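Long-range contact in NAD-dependent aldehyde dehydrogenase (PDB 5UJU), which probably oxidises aldehydes, possibly including L-glutamate gamma-semialdehyde, to carboxylic acids with NAD+ as the electron acceptor: residues P204-T218 / N233-L247. Residues are numbered along the deposited sequence; the frame is centred on the assembly and turned at random.
Sequences PRGTGLVLGCCTFPT and NTVIVKPHPGAILPL
Lys238 NZ has three partners: it donates to Pro239 O at 3.0 Å from above the carbonyl plane, forms a salt bridge with Asp277, and gives a hydrogen bond to a water that in turn donates to Gly212 O of 204-218. The backbone pairing sets Lys238 CB 3.8 Å from Leu211 CD2, and bends at chi2 and chi3 fold CE back nearly as close, so an aliphatic flank packs on Leu211. A second water joins Cys213 O, His240 N and Ala243 O, bridging the two segments where they begin to diverge. Just beyond, Cys214 CB sits 3.4 Å from the centroid of the His240 ring, only 9° off its normal, a CH-pi contact over the face; Pro241 CD lies over the opposite face. The ring's rotation is further fixed by Gly242 N, which donates to His240 ND1 at 2.8 Å.

Before this end, strands 207-211 and 234-238 run parallel, their axes at 25°, in an unbroken ladder from Thr234 N to Gly206 O through Gly212 N to Lys238 O, with Gly208 N to Thr234 O at 2.7 Å. Val210 CG2 meets Val235 CG1 at 3.7 Å on the side covered by Leu225 of helix 217-230, whereas the Thr207 and Thr234 hydroxyls pair on the other face. At the N-terminal end Asn233 OD1 accepts Gly206 N at 2.9 Å in its carbonyl plane, and ND2 is held by Asp228 O and Arg553 O. After the strands, Pro217 CG packs on Pro246 CG at 3.9 Å, bringing the starts of the two following helices together. Two parallel neighbouring strands, 191-211 and 234-238, joined by helix 217-230, make a beta-alpha-beta crossover, consistent with the Rossmann-like NAD-binding domain of aldehyde dehydrogenases.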
# COMPACT_ATOMS: atom_id res chain seq x y z
N PRO A 204 3.84 6.05 -13.36
CA PRO A 204 2.64 5.27 -13.06
C PRO A 204 2.94 3.78 -13.10
O PRO A 204 3.95 3.35 -13.68
CB PRO A 204 1.67 5.65 -14.18
CG PRO A 204 2.24 6.91 -14.75
CD PRO A 204 3.70 6.81 -14.61
N ARG A 205 2.07 3.00 -12.46
CA ARG A 205 2.22 1.54 -12.52
C ARG A 205 1.95 1.01 -13.93
O ARG A 205 2.65 0.11 -14.40
CB ARG A 205 1.28 0.89 -11.51
CG ARG A 205 1.74 1.11 -10.08
CD ARG A 205 2.98 0.30 -9.78
NE ARG A 205 3.19 0.21 -8.34
CZ ARG A 205 3.93 -0.71 -7.74
NH1 ARG A 205 4.55 -1.64 -8.46
NH2 ARG A 205 4.02 -0.71 -6.40
N GLY A 206 0.93 1.52 -14.61
CA GLY A 206 0.58 0.99 -15.90
C GLY A 206 -0.90 1.10 -16.19
O GLY A 206 -1.46 2.20 -16.13
N THR A 207 -1.54 -0.02 -16.51
CA THR A 207 -2.96 -0.02 -16.79
C THR A 207 -3.72 -0.53 -15.57
O THR A 207 -3.45 -1.63 -15.06
CB THR A 207 -3.27 -0.87 -18.01
OG1 THR A 207 -2.66 -0.27 -19.16
CG2 THR A 207 -4.78 -0.96 -18.25
N GLY A 208 -4.69 0.25 -15.12
CA GLY A 208 -5.57 -0.14 -14.04
C GLY A 208 -6.88 -0.67 -14.59
O GLY A 208 -7.28 -0.34 -15.71
N LEU A 209 -7.52 -1.54 -13.80
CA LEU A 209 -8.80 -2.14 -14.14
C LEU A 209 -9.82 -1.72 -13.08
O LEU A 209 -9.55 -1.82 -11.88
CB LEU A 209 -8.66 -3.67 -14.23
CG LEU A 209 -9.93 -4.51 -14.36
CD1 LEU A 209 -10.62 -4.23 -15.70
CD2 LEU A 209 -9.67 -6.04 -14.18
N VAL A 210 -10.97 -1.22 -13.53
CA VAL A 210 -12.07 -0.85 -12.63
C VAL A 210 -13.21 -1.82 -12.89
O VAL A 210 -13.76 -1.86 -14.00
CB VAL A 210 -12.51 0.61 -12.81
CG1 VAL A 210 -13.73 0.90 -11.94
CG2 VAL A 210 -11.38 1.56 -12.41
N LEU A 211 -13.55 -2.61 -11.87
CA LEU A 211 -14.59 -3.63 -11.96
C LEU A 211 -15.83 -3.11 -11.25
O LEU A 211 -15.83 -2.95 -10.02
CB LEU A 211 -14.13 -4.95 -11.35
CG LEU A 211 -12.94 -5.61 -12.05
CD1 LEU A 211 -12.46 -6.86 -11.33
CD2 LEU A 211 -13.37 -5.98 -13.48
N GLY A 212 -16.88 -2.84 -12.03
CA GLY A 212 -17.98 -2.05 -11.54
C GLY A 212 -18.99 -2.85 -10.75
O GLY A 212 -19.01 -4.09 -10.80
N CYS A 213 -19.81 -2.10 -10.02
CA CYS A 213 -20.83 -2.58 -9.09
C CYS A 213 -22.23 -2.29 -9.64
O CYS A 213 -22.44 -1.31 -10.35
CB CYS A 213 -20.62 -1.91 -7.72
SG CYS A 213 -22.06 -1.74 -6.66
N CYS A 214 -23.20 -3.15 -9.30
CA CYS A 214 -24.53 -3.00 -9.90
C CYS A 214 -25.42 -2.00 -9.15
O CYS A 214 -26.41 -1.55 -9.72
CB CYS A 214 -25.25 -4.35 -10.01
SG CYS A 214 -25.82 -5.06 -8.46
N THR A 215 -25.08 -1.65 -7.90
CA THR A 215 -25.91 -0.74 -7.10
C THR A 215 -25.37 0.68 -7.05
O THR A 215 -26.15 1.63 -7.09
CB THR A 215 -26.03 -1.25 -5.66
OG1 THR A 215 -24.72 -1.61 -5.20
CG2 THR A 215 -26.95 -2.47 -5.58
N PHE A 216 -24.06 0.86 -6.91
CA PHE A 216 -23.45 2.19 -6.85
C PHE A 216 -22.33 2.27 -7.87
O PHE A 216 -21.14 2.39 -7.51
CB PHE A 216 -22.95 2.50 -5.44
CG PHE A 216 -24.06 2.74 -4.44
CD1 PHE A 216 -24.70 1.68 -3.82
CD2 PHE A 216 -24.47 4.04 -4.15
CE1 PHE A 216 -25.73 1.91 -2.91
CE2 PHE A 216 -25.51 4.27 -3.23
CZ PHE A 216 -26.13 3.20 -2.62
N PRO A 217 -22.68 2.27 -9.16
CA PRO A 217 -21.63 2.20 -10.20
C PRO A 217 -20.65 3.37 -10.16
O PRO A 217 -19.44 3.15 -10.25
CB PRO A 217 -22.44 2.16 -11.51
CG PRO A 217 -23.76 2.80 -11.17
CD PRO A 217 -24.03 2.40 -9.73
N THR A 218 -21.15 4.60 -10.00
CA THR A 218 -20.23 5.73 -9.94
C THR A 218 -19.67 5.94 -8.54
O THR A 218 -18.48 6.22 -8.38
CB THR A 218 -20.92 7.00 -10.44
OG1 THR A 218 -22.10 7.25 -9.67
CG2 THR A 218 -21.30 6.86 -11.92
N ASN A 233 -1.96 6.58 -14.49
CA ASN A 233 -2.21 5.29 -15.08
C ASN A 233 -3.25 5.41 -16.18
O ASN A 233 -4.03 6.36 -16.23
CB ASN A 233 -2.70 4.31 -14.00
CG ASN A 233 -1.67 4.08 -12.93
OD1 ASN A 233 -0.76 3.29 -13.12
ND2 ASN A 233 -1.77 4.82 -11.82
N THR A 234 -3.27 4.42 -17.07
CA THR A 234 -4.40 4.24 -17.98
C THR A 234 -5.41 3.30 -17.31
O THR A 234 -5.06 2.55 -16.40
CB THR A 234 -3.94 3.67 -19.32
OG1 THR A 234 -3.16 2.50 -19.10
CG2 THR A 234 -3.09 4.71 -20.12
N VAL A 235 -6.67 3.35 -17.76
CA VAL A 235 -7.76 2.66 -17.07
C VAL A 235 -8.66 1.95 -18.07
O VAL A 235 -9.11 2.56 -19.05
CB VAL A 235 -8.59 3.64 -16.22
CG1 VAL A 235 -9.58 2.88 -15.36
CG2 VAL A 235 -7.70 4.51 -15.35
N ILE A 236 -8.98 0.69 -17.80
CA ILE A 236 -10.05 -0.03 -18.47
C ILE A 236 -11.20 -0.13 -17.48
O ILE A 236 -11.02 -0.66 -16.37
CB ILE A 236 -9.61 -1.42 -18.95
CG1 ILE A 236 -8.47 -1.32 -19.99
CG2 ILE A 236 -10.79 -2.20 -19.52
CD1 ILE A 236 -7.79 -2.65 -20.28
N VAL A 237 -12.35 0.42 -17.84
CA VAL A 237 -13.53 0.42 -16.97
C VAL A 237 -14.44 -0.71 -17.42
O VAL A 237 -14.94 -0.69 -18.56
CB VAL A 237 -14.26 1.77 -17.00
CG1 VAL A 237 -15.48 1.73 -16.09
CG2 VAL A 237 -13.31 2.90 -16.59
N LYS A 238 -14.65 -1.69 -16.54
CA LYS A 238 -15.51 -2.85 -16.80
C LYS A 238 -16.71 -2.78 -15.87
O LYS A 238 -16.64 -3.28 -14.73
CB LYS A 238 -14.73 -4.15 -16.58
CG LYS A 238 -15.26 -5.36 -17.35
CD LYS A 238 -16.65 -5.82 -16.91
CE LYS A 238 -16.64 -6.38 -15.48
NZ LYS A 238 -18.02 -6.82 -15.11
N PRO A 239 -17.82 -2.18 -16.27
CA PRO A 239 -18.95 -2.06 -15.35
C PRO A 239 -19.63 -3.40 -15.11
O PRO A 239 -19.48 -4.36 -15.87
CB PRO A 239 -19.91 -1.07 -16.04
CG PRO A 239 -19.11 -0.47 -17.20
CD PRO A 239 -18.06 -1.48 -17.55
N HIS A 240 -20.40 -3.45 -14.04
CA HIS A 240 -21.31 -4.57 -13.88
C HIS A 240 -22.27 -4.60 -15.07
O HIS A 240 -22.78 -3.54 -15.48
CB HIS A 240 -22.07 -4.45 -12.56
CG HIS A 240 -22.91 -5.65 -12.26
ND1 HIS A 240 -24.10 -5.89 -12.89
CD2 HIS A 240 -22.72 -6.68 -11.40
CE1 HIS A 240 -24.62 -7.01 -12.43
NE2 HIS A 240 -23.80 -7.51 -11.52
N PRO A 241 -22.56 -5.77 -15.65
CA PRO A 241 -23.42 -5.82 -16.85
C PRO A 241 -24.83 -5.28 -16.62
O PRO A 241 -25.54 -5.02 -17.60
CB PRO A 241 -23.46 -7.31 -17.21
CG PRO A 241 -22.45 -7.97 -16.36
CD PRO A 241 -22.17 -7.11 -15.18
N GLY A 242 -25.26 -5.12 -15.37
CA GLY A 242 -26.55 -4.52 -15.09
C GLY A 242 -26.54 -3.01 -14.92
O GLY A 242 -27.61 -2.40 -14.79
N ALA A 243 -25.36 -2.37 -14.92
CA ALA A 243 -25.25 -0.93 -14.70
C ALA A 243 -24.08 -0.39 -15.51
O ALA A 243 -23.08 0.07 -14.95
CB ALA A 243 -25.08 -0.57 -13.22
N ILE A 244 -24.20 -0.44 -16.83
CA ILE A 244 -23.14 0.05 -17.72
C ILE A 244 -23.28 1.54 -17.99
O ILE A 244 -22.30 2.29 -17.91
CB ILE A 244 -23.13 -0.74 -19.04
CG1 ILE A 244 -22.89 -2.23 -18.78
CG2 ILE A 244 -22.06 -0.16 -20.00
CD1 ILE A 244 -23.31 -3.11 -19.96
N LEU A 245 -24.48 1.99 -18.32
CA LEU A 245 -24.70 3.34 -18.83
C LEU A 245 -24.07 4.43 -17.96
O LEU A 245 -23.44 5.34 -18.54
CB LEU A 245 -26.20 3.61 -19.01
CG LEU A 245 -26.50 4.93 -19.74
CD1 LEU A 245 -25.79 4.95 -21.12
CD2 LEU A 245 -28.00 5.20 -19.91
N PRO A 246 -24.20 4.42 -16.62
CA PRO A 246 -23.55 5.49 -15.84
C PRO A 246 -22.05 5.57 -16.05
O PRO A 246 -21.50 6.68 -16.07
CB PRO A 246 -23.92 5.14 -14.38
CG PRO A 246 -25.16 4.35 -14.49
CD PRO A 246 -25.03 3.55 -15.76
N LEU A 247 -21.37 4.43 -16.18
CA LEU A 247 -19.93 4.47 -16.42
C LEU A 247 -19.60 4.69 -17.89
O LEU A 247 -18.53 5.23 -18.19
CB LEU A 247 -19.27 3.20 -15.92
CG LEU A 247 -19.26 3.18 -14.38
CD1 LEU A 247 -18.93 1.79 -13.88
CD2 LEU A 247 -18.26 4.22 -13.83
O HOH W 1 -18.25 -6.13 -12.42
O HOH W 2 -21.32 -1.11 -12.89